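Branched-chain alpha-ketoacid decarboxylase (Lactococcus lactis, PDB 2VBF) probably decarboxylates branched-chain and aromatic alpha-keto acids to aldehydes, using thiamine diphosphate held through a magnesium ion. Local coordinates at residues A[478-483]-A[549-554]; A[397-402]-A[448-453]; A[454-459]-A[496-501]. All blocks are in the same frame, centred on the assembly; numbering follows the deposited sequence.

All three contacts lie in the C-terminal part of the chain, with centres only 11 to 12 Å apart. All touch one thiamine diphosphate, and interactions 1 and 2 also bind its magnesium ion. Interaction 2 joins neighbouring strands 394-398 and 445-451 of a parallel sheet and runs into the start of helix 452-458. Interaction 3 takes up the same helix and packs it against the loop 496-501. Interaction 1 joins the loops after strands 473-478 and 542-548 of that sheet. Along the chain interaction 2 closes before the others open, while the segments of interactions 1 and 3 alternate. Asp452 and, some 27 residues on, Asn479 and Gly481 thus meet at one metal ion.

Interaction 1 (A[478-483]-A[549-554]); sequences NNDGYT and LEKEDA. With MG (magnesium ion), chain E; TPP (thiamine diphosphate), chain F.
Asn479, whose CB lies against the carbonyl oxygens of Leu549 and Glu550, binds the magnesium ion through OD1 at 2.1 Å, while its ND2 donates to O3B of thiamine diphosphate at 3.1 Å. A carboxamide suits this place because it offers an oxygen to the cation and an N-H to the diphosphate. Setting CG between the backbone N and the carbonyl carbon (chi1 53°) brings the amide beside the ion. Gly481 O binds magnesium at 2.0 Å, and Asp452 adds a carboxylate oxygen. At the backbone angles of Gly481 a CB would press on the preceding carbonyl, hence the glycine. Thr483 N donates to O3B of thiamine diphosphate at 2.8 Å.

Behind this first shell stands 549-554. Thr483 OG1 donates to Lys551 O at 2.8 Å, approaching at 119° to the C=O bond. A water accepts from Asn479 ND2 and donates to the carbonyl oxygens of Glu550 and Asp553, tying the amide to the type I turn formed there. Farther out, Lys551 runs alongside Asp480, and its NZ forms a salt bridge with Asp480 OD2 at 3.0 Å, coming from above the carboxylate plane. Asn478 OD1 closes an Asx turn by accepting from Asp480 N, its ND2 bonds to Glu546, and Leu549 N bonds to Asn478 O. The two adjacent asparagines form the closing half of the GDG...NN cofactor-binding motif of thiamine diphosphate enzymes.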
loop_
_atom_site.group_PDB
_atom_site.type_symbol
_atom_site.label_atom_id
_atom_site.label_comp_id
_atom_site.label_asym_id
_atom_site.label_seq_id
_atom_site.Cartn_x
_atom_site.Cartn_y
_atom_site.Cartn_z
ATOM N N ASN A 478 1.033 16.928 16.327
ATOM C CA ASN A 478 -0.348 17.235 16.044
ATOM C C ASN A 478 -0.460 18.732 15.771
ATOM O O ASN A 478 -0.509 19.541 16.709
ATOM C CB ASN A 478 -1.240 16.809 17.210
ATOM C CG ASN A 478 -2.687 17.210 17.006
ATOM O OD1 ASN A 478 -3.023 17.907 16.042
ATOM N ND2 ASN A 478 -3.548 16.788 17.915
ATOM N N ASN A 479 -0.488 19.094 14.490
ATOM C CA ASN A 479 -0.733 20.474 14.065
ATOM C C ASN A 479 -2.007 20.581 13.210
ATOM O O ASN A 479 -2.126 21.468 12.364
ATOM C CB ASN A 479 0.481 21.094 13.373
ATOM C CG ASN A 479 0.988 20.245 12.252
ATOM O OD1 ASN A 479 0.276 19.363 11.790
ATOM N ND2 ASN A 479 2.218 20.467 11.835
ATOM N N ASP A 480 -2.946 19.676 13.463
ATOM C CA ASP A 480 -4.269 19.730 12.857
ATOM C C ASP A 480 -4.195 19.705 11.323
ATOM O O ASP A 480 -4.850 20.510 10.649
ATOM C CB ASP A 480 -4.999 20.987 13.360
ATOM C CG ASP A 480 -6.492 20.975 13.059
ATOM O OD1 ASP A 480 -7.090 19.873 12.914
ATOM O OD2 ASP A 480 -7.049 22.088 12.966
ATOM N N GLY A 481 -3.431 18.747 10.779
ATOM C CA GLY A 481 -3.357 18.514 9.323
ATOM C C GLY A 481 -1.978 18.590 8.676
ATOM O O GLY A 481 -0.949 18.419 9.347
ATOM N N TYR A 482 -1.972 18.886 7.373
ATOM C CA TYR A 482 -0.778 18.786 6.531
ATOM C C TYR A 482 -0.112 20.149 6.403
ATOM O O TYR A 482 -0.329 20.881 5.421
ATOM C CB TYR A 482 -1.105 18.275 5.119
ATOM C CG TYR A 482 -1.801 16.930 4.951
ATOM C CD1 TYR A 482 -1.475 15.815 5.720
ATOM C CD2 TYR A 482 -2.761 16.772 3.959
ATOM C CE1 TYR A 482 -2.084 14.578 5.489
ATOM C CE2 TYR A 482 -3.386 15.547 3.731
ATOM C CZ TYR A 482 -3.056 14.453 4.509
ATOM O OH TYR A 482 -3.667 13.233 4.297
ATOM N N THR A 483 0.705 20.505 7.386
ATOM C CA THR A 483 1.305 21.842 7.430
ATOM C C THR A 483 2.282 22.074 6.286
ATOM O O THR A 483 2.276 23.134 5.682
ATOM C CB THR A 483 1.941 22.127 8.811
ATOM O OG1 THR A 483 0.894 22.387 9.757
ATOM C CG2 THR A 483 2.883 23.336 8.757
ATOM N N LEU A 549 1.079 21.656 18.201
ATOM C CA LEU A 549 1.638 22.839 17.567
ATOM C C LEU A 549 0.618 23.445 16.610
ATOM O O LEU A 549 -0.312 22.764 16.170
ATOM C CB LEU A 549 2.937 22.491 16.831
ATOM C CG LEU A 549 4.141 22.318 17.773
ATOM C CD1 LEU A 549 4.399 20.845 18.081
ATOM C CD2 LEU A 549 5.386 23.001 17.229
ATOM N N GLU A 550 0.778 24.731 16.305
ATOM C CA GLU A 550 -0.180 25.434 15.456
ATOM C C GLU A 550 -0.016 25.032 13.995
ATOM O O GLU A 550 1.095 24.813 13.521
ATOM C CB GLU A 550 -0.029 26.951 15.599
ATOM C CG GLU A 550 -0.257 27.473 17.015
ATOM C CD GLU A 550 -1.670 27.232 17.520
ATOM O OE1 GLU A 550 -2.618 27.262 16.705
ATOM O OE2 GLU A 550 -1.838 27.014 18.742
ATOM N N LYS A 551 -1.130 24.936 13.279
ATOM C CA LYS A 551 -1.090 24.548 11.870
ATOM C C LYS A 551 -0.299 25.527 10.994
ATOM O O LYS A 551 0.283 25.131 9.982
ATOM C CB LYS A 551 -2.509 24.365 11.326
ATOM C CG LYS A 551 -3.329 25.611 11.153
ATOM C CD LYS A 551 -4.678 25.295 10.494
ATOM C CE LYS A 551 -5.507 24.364 11.362
ATOM N NZ LYS A 551 -6.848 24.108 10.803
ATOM N N GLU A 552 -0.270 26.799 11.399
ATOM C CA GLU A 552 0.415 27.858 10.648
ATOM C C GLU A 552 1.916 27.898 10.914
ATOM O O GLU A 552 2.651 28.614 10.233
ATOM C CB GLU A 552 -0.164 29.229 10.999
ATOM C CG GLU A 552 -1.652 29.367 10.715
ATOM C CD GLU A 552 -2.555 28.934 11.863
ATOM O OE1 GLU A 552 -2.060 28.473 12.921
ATOM O OE2 GLU A 552 -3.783 29.063 11.695
ATOM N N ASP A 553 2.363 27.137 11.907
ATOM C CA ASP A 553 3.757 27.164 12.345
ATOM C C ASP A 553 4.605 26.170 11.548
ATOM O O ASP A 553 4.297 24.984 11.489
ATOM C CB ASP A 553 3.810 26.842 13.835
ATOM C CG ASP A 553 5.186 27.045 14.454
ATOM O OD1 ASP A 553 6.075 27.658 13.832
ATOM O OD2 ASP A 553 5.357 26.563 15.592
ATOM N N ALA A 554 5.663 26.673 10.934
ATOM C CA ALA A 554 6.614 25.838 10.198
ATOM C C ALA A 554 8.042 26.267 10.542
ATOM O O ALA A 554 8.290 27.457 10.734
ATOM C CB ALA A 554 6.378 25.975 8.717
HETATM MG MG MG E . 0.610 17.707 10.479
HETATM N "N1'" TPP F . 1.285 10.540 -0.114
HETATM C "C2'" TPP F . 2.462 9.870 0.099
HETATM C CM2 TPP F . 2.439 8.371 0.196
HETATM N "N3'" TPP F . 3.631 10.582 0.204
HETATM C "C4'" TPP F . 3.638 11.956 0.095
HETATM N "N4'" TPP F . 4.783 12.591 0.186
HETATM C "C5'" TPP F . 2.438 12.651 -0.096
HETATM C "C6'" TPP F . 1.255 11.932 -0.205
HETATM C "C7'" TPP F . 2.404 14.160 -0.185
HETATM N N3 TPP F . 2.741 14.798 1.084
HETATM C C2 TPP F . 3.982 15.283 1.459
HETATM S S1 TPP F . 4.071 15.955 2.927
HETATM C C5 TPP F . 2.485 15.692 3.139
HETATM C C4 TPP F . 1.846 15.059 2.073
HETATM C CM4 TPP F . 0.384 14.708 2.020
HETATM C C6 TPP F . 1.857 16.168 4.434
HETATM C C7 TPP F . 2.448 15.550 5.692
HETATM O O7 TPP F . 1.723 16.091 6.770
HETATM P PA TPP F . 2.140 15.825 8.286
HETATM O O1A TPP F . 2.644 14.412 8.479
HETATM O O2A TPP F . 0.933 16.127 9.154
HETATM O O3A TPP F . 3.400 16.819 8.484
HETATM P PB TPP F . 3.383 18.372 8.958
HETATM O O1B TPP F . 4.007 19.152 7.836
HETATM O O2B TPP F . 4.267 18.424 10.173
HETATM O O3B TPP F . 1.981 18.816 9.274
HETATM O O HOH W 1 3.218 23.117 12.986
HETATM O O HOH W 2 2.295 17.209 11.661
#

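Interaction 2 (A[397-402]-A[448-453]); sequences VAEQGT and LFIGDG. With MG (magnesium ion), chain E; TPP (thiamine diphosphate), chain F.
Val397 and Phe449 begin the backbone pairing: Phe449 N donates to Val397 O at 2.8 Å, and Glu399 N returns a bond to Phe449 O at 3.0 Å, as parallel strands do. Apolar packing follows the alternation of the strands. The side chains of Val397 and Leu448 cross obliquely, Val397 CG1 to Leu448 CD1 3.9 Å, on the face covered by Thr430 of helix 430-440, where branched aliphatic side chains fit. The ring of Phe449 lies on the other face, near Phe475 and Trp383. Glu399 runs alongside Ile450, its CB 3.9 Å from Ile450 CG1.

Among the polar contacts, a bend at chi2 (56°) curls the Glu399 carboxylate back, and OE2 accepts from Gln400 N at 2.8 Å on its anti side; OE1 bonds to Thr430 OG1 and Gly428 N. With a leucine here, Gln400 N, Gly428 N and Thr430 OG1 would probably lose the carboxylate oxygens they bond to, leaving the turn at Gln400 freer to shift.

Ligand contacts come where both strands end. Thr402 OG1 donates to O2B of thiamine diphosphate at 2.7 Å, Gly453 N to O2A at 3.0 Å, and Asp452 OD1 binds magnesium at 2.0 Å. Gly401 and Gly451 must be small, since a CB on either would strike the diphosphate. They precede two helices whose N-terminal ends face the phosphates, at the strand ends where Gly451-Asp452-Gly453 supplies the GDG of the thiamine diphosphate motif.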
loop_
_atom_site.group_PDB
_atom_site.type_symbol
_atom_site.label_atom_id
_atom_site.label_comp_id
_atom_site.label_asym_id
_atom_site.label_seq_id
_atom_site.Cartn_x
_atom_site.Cartn_y
_atom_site.Cartn_z
ATOM N N VAL A 397 14.824 9.735 13.613
ATOM C CA VAL A 397 14.068 9.401 12.401
ATOM C C VAL A 397 13.036 10.508 12.210
ATOM O O VAL A 397 12.302 10.843 13.148
ATOM C CB VAL A 397 13.389 8.015 12.512
ATOM C CG1 VAL A 397 12.764 7.607 11.173
ATOM C CG2 VAL A 397 14.355 6.943 13.023
ATOM N N ALA A 398 13.001 11.106 11.020
ATOM C CA ALA A 398 12.160 12.292 10.791
ATOM C C ALA A 398 11.369 12.234 9.483
ATOM O O ALA A 398 11.936 12.101 8.401
ATOM C CB ALA A 398 12.981 13.556 10.856
ATOM N N GLU A 399 10.054 12.371 9.612
ATOM C CA GLU A 399 9.138 12.225 8.485
ATOM C C GLU A 399 9.077 13.497 7.634
ATOM O O GLU A 399 9.237 14.611 8.140
ATOM C CB GLU A 399 7.741 11.899 9.013
ATOM C CG GLU A 399 6.688 11.569 7.939
ATOM C CD GLU A 399 7.142 10.436 7.057
ATOM O OE1 GLU A 399 6.885 9.273 7.416
ATOM O OE2 GLU A 399 7.773 10.717 6.019
ATOM N N GLN A 400 8.837 13.317 6.339
ATOM C CA GLN A 400 8.548 14.435 5.433
ATOM C C GLN A 400 7.424 15.295 6.029
ATOM O O GLN A 400 6.420 14.771 6.509
ATOM C CB GLN A 400 8.171 13.917 4.037
ATOM C CG GLN A 400 9.313 13.172 3.324
ATOM C CD GLN A 400 10.570 14.016 3.217
ATOM O OE1 GLN A 400 10.606 15.016 2.491
ATOM N NE2 GLN A 400 11.617 13.622 3.943
ATOM N N GLY A 401 7.630 16.609 5.988
ATOM C CA GLY A 401 6.823 17.556 6.740
ATOM C C GLY A 401 7.695 18.406 7.636
ATOM O O GLY A 401 8.917 18.470 7.475
ATOM N N THR A 402 7.068 19.086 8.594
ATOM C CA THR A 402 7.834 19.954 9.494
ATOM C C THR A 402 8.948 19.173 10.191
ATOM O O THR A 402 10.020 19.722 10.416
ATOM C CB THR A 402 6.937 20.683 10.524
ATOM O OG1 THR A 402 6.318 19.747 11.414
ATOM C CG2 THR A 402 5.881 21.520 9.809
ATOM N N LEU A 448 11.697 9.117 17.124
ATOM C CA LEU A 448 10.879 9.360 15.928
ATOM C C LEU A 448 10.107 10.664 16.018
ATOM O O LEU A 448 9.424 10.910 17.005
ATOM C CB LEU A 448 9.871 8.226 15.737
ATOM C CG LEU A 448 8.842 8.378 14.610
ATOM C CD1 LEU A 448 9.549 8.427 13.243
ATOM C CD2 LEU A 448 7.813 7.272 14.661
ATOM N N PHE A 449 10.197 11.458 14.958
ATOM C CA PHE A 449 9.383 12.636 14.784
ATOM C C PHE A 449 8.550 12.439 13.529
ATOM O O PHE A 449 9.088 12.414 12.414
ATOM C CB PHE A 449 10.259 13.874 14.670
ATOM C CG PHE A 449 11.101 14.110 15.904
ATOM C CD1 PHE A 449 10.595 14.835 16.971
ATOM C CD2 PHE A 449 12.361 13.554 16.013
ATOM C CE1 PHE A 449 11.350 15.028 18.118
ATOM C CE2 PHE A 449 13.120 13.748 17.158
ATOM C CZ PHE A 449 12.609 14.484 18.209
ATOM N N ILE A 450 7.248 12.280 13.733
ATOM C CA ILE A 450 6.299 12.032 12.653
ATOM C C ILE A 450 5.073 12.936 12.809
ATOM O O ILE A 450 4.601 13.173 13.923
ATOM C CB ILE A 450 5.910 10.533 12.587
ATOM C CG1 ILE A 450 5.047 10.252 11.348
ATOM C CG2 ILE A 450 5.195 10.063 13.870
ATOM C CD1 ILE A 450 4.884 8.756 11.058
ATOM N N GLY A 451 4.577 13.463 11.692
ATOM C CA GLY A 451 3.408 14.310 11.701
ATOM C C GLY A 451 2.126 13.511 11.901
ATOM O O GLY A 451 2.066 12.308 11.631
ATOM N N ASP A 452 1.092 14.189 12.387
ATOM C CA ASP A 452 -0.233 13.605 12.475
ATOM C C ASP A 452 -0.734 13.014 11.149
ATOM O O ASP A 452 -1.212 11.880 11.114
ATOM C CB ASP A 452 -1.254 14.617 13.044
ATOM C CG ASP A 452 -1.252 15.992 12.348
ATOM O OD1 ASP A 452 -0.353 16.364 11.556
ATOM O OD2 ASP A 452 -2.195 16.749 12.637
ATOM N N GLY A 453 -0.572 13.753 10.066
ATOM C CA GLY A 453 -1.070 13.325 8.767
ATOM C C GLY A 453 -0.358 12.089 8.270
ATOM O O GLY A 453 -0.978 11.226 7.657
HETATM MG MG MG E . 0.610 17.707 10.479
HETATM N "N1'" TPP F . 1.285 10.540 -0.114
HETATM C "C2'" TPP F . 2.462 9.870 0.099
HETATM C CM2 TPP F . 2.439 8.371 0.196
HETATM N "N3'" TPP F . 3.631 10.582 0.204
HETATM C "C4'" TPP F . 3.638 11.956 0.095
HETATM N "N4'" TPP F . 4.783 12.591 0.186
HETATM C "C5'" TPP F . 2.438 12.651 -0.096
HETATM C "C6'" TPP F . 1.255 11.932 -0.205
HETATM C "C7'" TPP F . 2.404 14.160 -0.185
HETATM N N3 TPP F . 2.741 14.798 1.084
HETATM C C2 TPP F . 3.982 15.283 1.459
HETATM S S1 TPP F . 4.071 15.955 2.927
HETATM C C5 TPP F . 2.485 15.692 3.139
HETATM C C4 TPP F . 1.846 15.059 2.073
HETATM C CM4 TPP F . 0.384 14.708 2.020
HETATM C C6 TPP F . 1.857 16.168 4.434
HETATM C C7 TPP F . 2.448 15.550 5.692
HETATM O O7 TPP F . 1.723 16.091 6.770
HETATM P PA TPP F . 2.140 15.825 8.286
HETATM O O1A TPP F . 2.644 14.412 8.479
HETATM O O2A TPP F . 0.933 16.127 9.154
HETATM O O3A TPP F . 3.400 16.819 8.484
HETATM P PB TPP F . 3.383 18.372 8.958
HETATM O O1B TPP F . 4.007 19.152 7.836
HETATM O O2B TPP F . 4.267 18.424 10.173
HETATM O O3B TPP F . 1.981 18.816 9.274
HETATM O O HOH W 3 5.387 14.349 9.016
HETATM O O HOH W 2 2.295 17.209 11.661
#

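Interaction 3 (A[454-459]-A[496-501]); sequences SLQLTV and NDIPMW. With TPP (thiamine diphosphate), chain F.
Helix 452-458, which grows out of the GDG element of the thiamine diphosphate motif, packs here on the loop 496-501, with Gln456 and Trp501 carrying the contact. The flat amide of Gln456 stacks on one face of the indole with the planes 10° apart, CD being offset toward the rim of the ring. Its CG makes a CH-pi contact, 3.6 Å from the centroid of the six-membered ring of Trp501 and 15° off the ring normal. Having CG anti to the carbonyl carbon (chi1 -66°) and the chain extended beyond it lets glutamine span the indole and still reach the loop backbone. There NE2 donates to Pro499 O at 2.8 Å, with the oxygen in the amide plane, and it also bonds to Tyr503 OH. Two partners thus hold the rotation of the amide; glutamine suits the place because its methylenes and flat amide cover the indole while NE2 reaches Pro499 O.

Val459 packs beyond the stack, its CG1 3.9 Å from Trp501 CZ3 and its CB at the ring edge. Trp501 also meets Phe510 of the second subunit, and Gln456 O accepts from Gln460 NE2 of that subunit, which places the contact at the dimer interface. At the cofactor end of the helix, Ser454 OG donates to O1A of thiamine diphosphate at 2.6 Å. Ile498 fills the side of the amide nearer the cofactor, with CD1 3.6 Å from Gln456 NE2, and a water accepts from Trp501 NE1 at 3.0 Å while lying 2.8 Å from Gln456 OE1.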
loop_
_atom_site.group_PDB
_atom_site.type_symbol
_atom_site.label_atom_id
_atom_site.label_comp_id
_atom_site.label_asym_id
_atom_site.label_seq_id
_atom_site.Cartn_x
_atom_site.Cartn_y
_atom_site.Cartn_z
ATOM N N SER A 454 0.951 12.016 8.538
ATOM C CA SER A 454 1.791 10.892 8.103
ATOM C C SER A 454 1.573 9.657 8.951
ATOM O O SER A 454 1.531 8.534 8.430
ATOM C CB SER A 454 3.263 11.295 8.142
ATOM O OG SER A 454 3.544 12.316 7.197
ATOM N N LEU A 455 1.428 9.838 10.267
ATOM C CA LEU A 455 1.118 8.700 11.157
ATOM C C LEU A 455 -0.139 7.950 10.713
ATOM O O LEU A 455 -0.198 6.743 10.813
ATOM C CB LEU A 455 0.949 9.153 12.612
ATOM C CG LEU A 455 0.566 8.029 13.592
ATOM C CD1 LEU A 455 1.699 6.997 13.761
ATOM C CD2 LEU A 455 0.153 8.608 14.954
ATOM N N GLN A 456 -1.127 8.677 10.192
ATOM C CA GLN A 456 -2.385 8.070 9.810
ATOM C C GLN A 456 -2.229 7.024 8.680
ATOM O O GLN A 456 -3.054 6.127 8.548
ATOM C CB GLN A 456 -3.395 9.145 9.423
ATOM C CG GLN A 456 -3.817 10.040 10.600
ATOM C CD GLN A 456 -5.157 10.729 10.402
ATOM O OE1 GLN A 456 -5.890 10.420 9.470
ATOM N NE2 GLN A 456 -5.494 11.662 11.307
ATOM N N LEU A 457 -1.161 7.116 7.896
ATOM C CA LEU A 457 -0.939 6.140 6.818
ATOM C C LEU A 457 -0.451 4.769 7.301
ATOM O O LEU A 457 -0.678 3.758 6.625
ATOM C CB LEU A 457 0.047 6.641 5.765
ATOM C CG LEU A 457 -0.450 7.760 4.838
ATOM C CD1 LEU A 457 -0.120 9.117 5.445
ATOM C CD2 LEU A 457 0.130 7.644 3.420
ATOM N N THR A 458 0.236 4.729 8.449
ATOM C CA THR A 458 0.974 3.519 8.878
ATOM C C THR A 458 0.819 3.164 10.374
ATOM O O THR A 458 1.544 2.302 10.892
ATOM C CB THR A 458 2.498 3.652 8.565
ATOM O OG1 THR A 458 3.025 4.801 9.234
ATOM C CG2 THR A 458 2.772 3.752 7.046
ATOM N N VAL A 459 -0.183 3.759 11.026
ATOM C CA VAL A 459 -0.423 3.614 12.461
ATOM C C VAL A 459 -0.522 2.169 12.970
ATOM O O VAL A 459 -0.170 1.899 14.115
ATOM C CB VAL A 459 -1.715 4.395 12.874
ATOM C CG1 VAL A 459 -2.943 3.703 12.318
ATOM C CG2 VAL A 459 -1.804 4.529 14.401
ATOM N N ASN A 496 -6.292 19.968 3.051
ATOM C CA ASN A 496 -5.124 19.943 3.943
ATOM C C ASN A 496 -5.514 19.623 5.379
ATOM O O ASN A 496 -4.657 19.442 6.252
ATOM C CB ASN A 496 -4.322 21.246 3.821
ATOM C CG ASN A 496 -3.447 21.262 2.578
ATOM O OD1 ASN A 496 -3.003 20.203 2.112
ATOM N ND2 ASN A 496 -3.195 22.449 2.026
ATOM N N ASP A 497 -6.824 19.528 5.605
ATOM C CA ASP A 497 -7.370 19.064 6.873
ATOM C C ASP A 497 -7.451 17.535 6.901
ATOM O O ASP A 497 -7.701 16.901 5.867
ATOM C CB ASP A 497 -8.773 19.638 7.105
ATOM C CG ASP A 497 -8.773 21.132 7.322
ATOM O OD1 ASP A 497 -7.918 21.629 8.089
ATOM O OD2 ASP A 497 -9.659 21.804 6.757
ATOM N N ILE A 498 -7.266 16.959 8.084
ATOM C CA ILE A 498 -7.464 15.530 8.327
ATOM C C ILE A 498 -8.343 15.322 9.558
ATOM O O ILE A 498 -8.445 16.219 10.410
ATOM C CB ILE A 498 -6.119 14.794 8.541
ATOM C CG1 ILE A 498 -5.451 15.228 9.863
ATOM C CG2 ILE A 498 -5.205 15.038 7.342
ATOM C CD1 ILE A 498 -4.010 14.726 10.052
ATOM N N PRO A 499 -8.985 14.156 9.667
ATOM C CA PRO A 499 -9.739 13.864 10.892
ATOM C C PRO A 499 -8.799 13.838 12.105
ATOM O O PRO A 499 -7.739 13.213 12.033
ATOM C CB PRO A 499 -10.359 12.486 10.601
ATOM C CG PRO A 499 -10.295 12.331 9.118
ATOM C CD PRO A 499 -9.062 13.037 8.711
ATOM N N MET A 500 -9.125 14.545 13.191
ATOM C CA MET A 500 -8.218 14.540 14.339
ATOM C C MET A 500 -8.490 13.342 15.244
ATOM O O MET A 500 -9.564 13.207 15.849
ATOM C CB MET A 500 -8.244 15.846 15.162
ATOM C CG MET A 500 -7.046 15.934 16.179
ATOM S SD MET A 500 -7.029 17.455 17.135
ATOM C CE MET A 500 -6.526 18.588 15.843
ATOM N N TRP A 501 -7.503 12.474 15.335
ATOM C CA TRP A 501 -7.529 11.385 16.291
ATOM C C TRP A 501 -7.037 11.863 17.657
ATOM O O TRP A 501 -6.382 12.900 17.765
ATOM C CB TRP A 501 -6.637 10.239 15.834
ATOM C CG TRP A 501 -6.920 9.699 14.478
ATOM C CD1 TRP A 501 -7.991 9.972 13.679
ATOM C CD2 TRP A 501 -6.113 8.762 13.770
ATOM N NE1 TRP A 501 -7.894 9.262 12.501
ATOM C CE2 TRP A 501 -6.747 8.513 12.534
ATOM C CE3 TRP A 501 -4.909 8.117 14.059
ATOM C CZ2 TRP A 501 -6.214 7.632 11.582
ATOM C CZ3 TRP A 501 -4.382 7.240 13.114
ATOM C CH2 TRP A 501 -5.038 7.011 11.892
HETATM N "N1'" TPP F . 1.285 10.540 -0.114
HETATM C "C2'" TPP F . 2.462 9.870 0.099
HETATM C CM2 TPP F . 2.439 8.371 0.196
HETATM N "N3'" TPP F . 3.631 10.582 0.204
HETATM C "C4'" TPP F . 3.638 11.956 0.095
HETATM N "N4'" TPP F . 4.783 12.591 0.186
HETATM C "C5'" TPP F . 2.438 12.651 -0.096
HETATM C "C6'" TPP F . 1.255 11.932 -0.205
HETATM C "C7'" TPP F . 2.404 14.160 -0.185
HETATM N N3 TPP F . 2.741 14.798 1.084
HETATM C C2 TPP F . 3.982 15.283 1.459
HETATM S S1 TPP F . 4.071 15.955 2.927
HETATM C C5 TPP F . 2.485 15.692 3.139
HETATM C C4 TPP F . 1.846 15.059 2.073
HETATM C CM4 TPP F . 0.384 14.708 2.020
HETATM C C6 TPP F . 1.857 16.168 4.434
HETATM C C7 TPP F . 2.448 15.550 5.692
HETATM O O7 TPP F . 1.723 16.091 6.770
HETATM P PA TPP F . 2.140 15.825 8.286
HETATM O O1A TPP F . 2.644 14.412 8.479
HETATM O O2A TPP F . 0.933 16.127 9.154
HETATM O O3A TPP F . 3.400 16.819 8.484
HETATM P PB TPP F . 3.383 18.372 8.958
HETATM O O1B TPP F . 4.007 19.152 7.836
HETATM O O2B TPP F . 4.267 18.424 10.173
HETATM O O3B TPP F . 1.981 18.816 9.274
HETATM O O HOH W 4 -8.510 9.428 9.617
#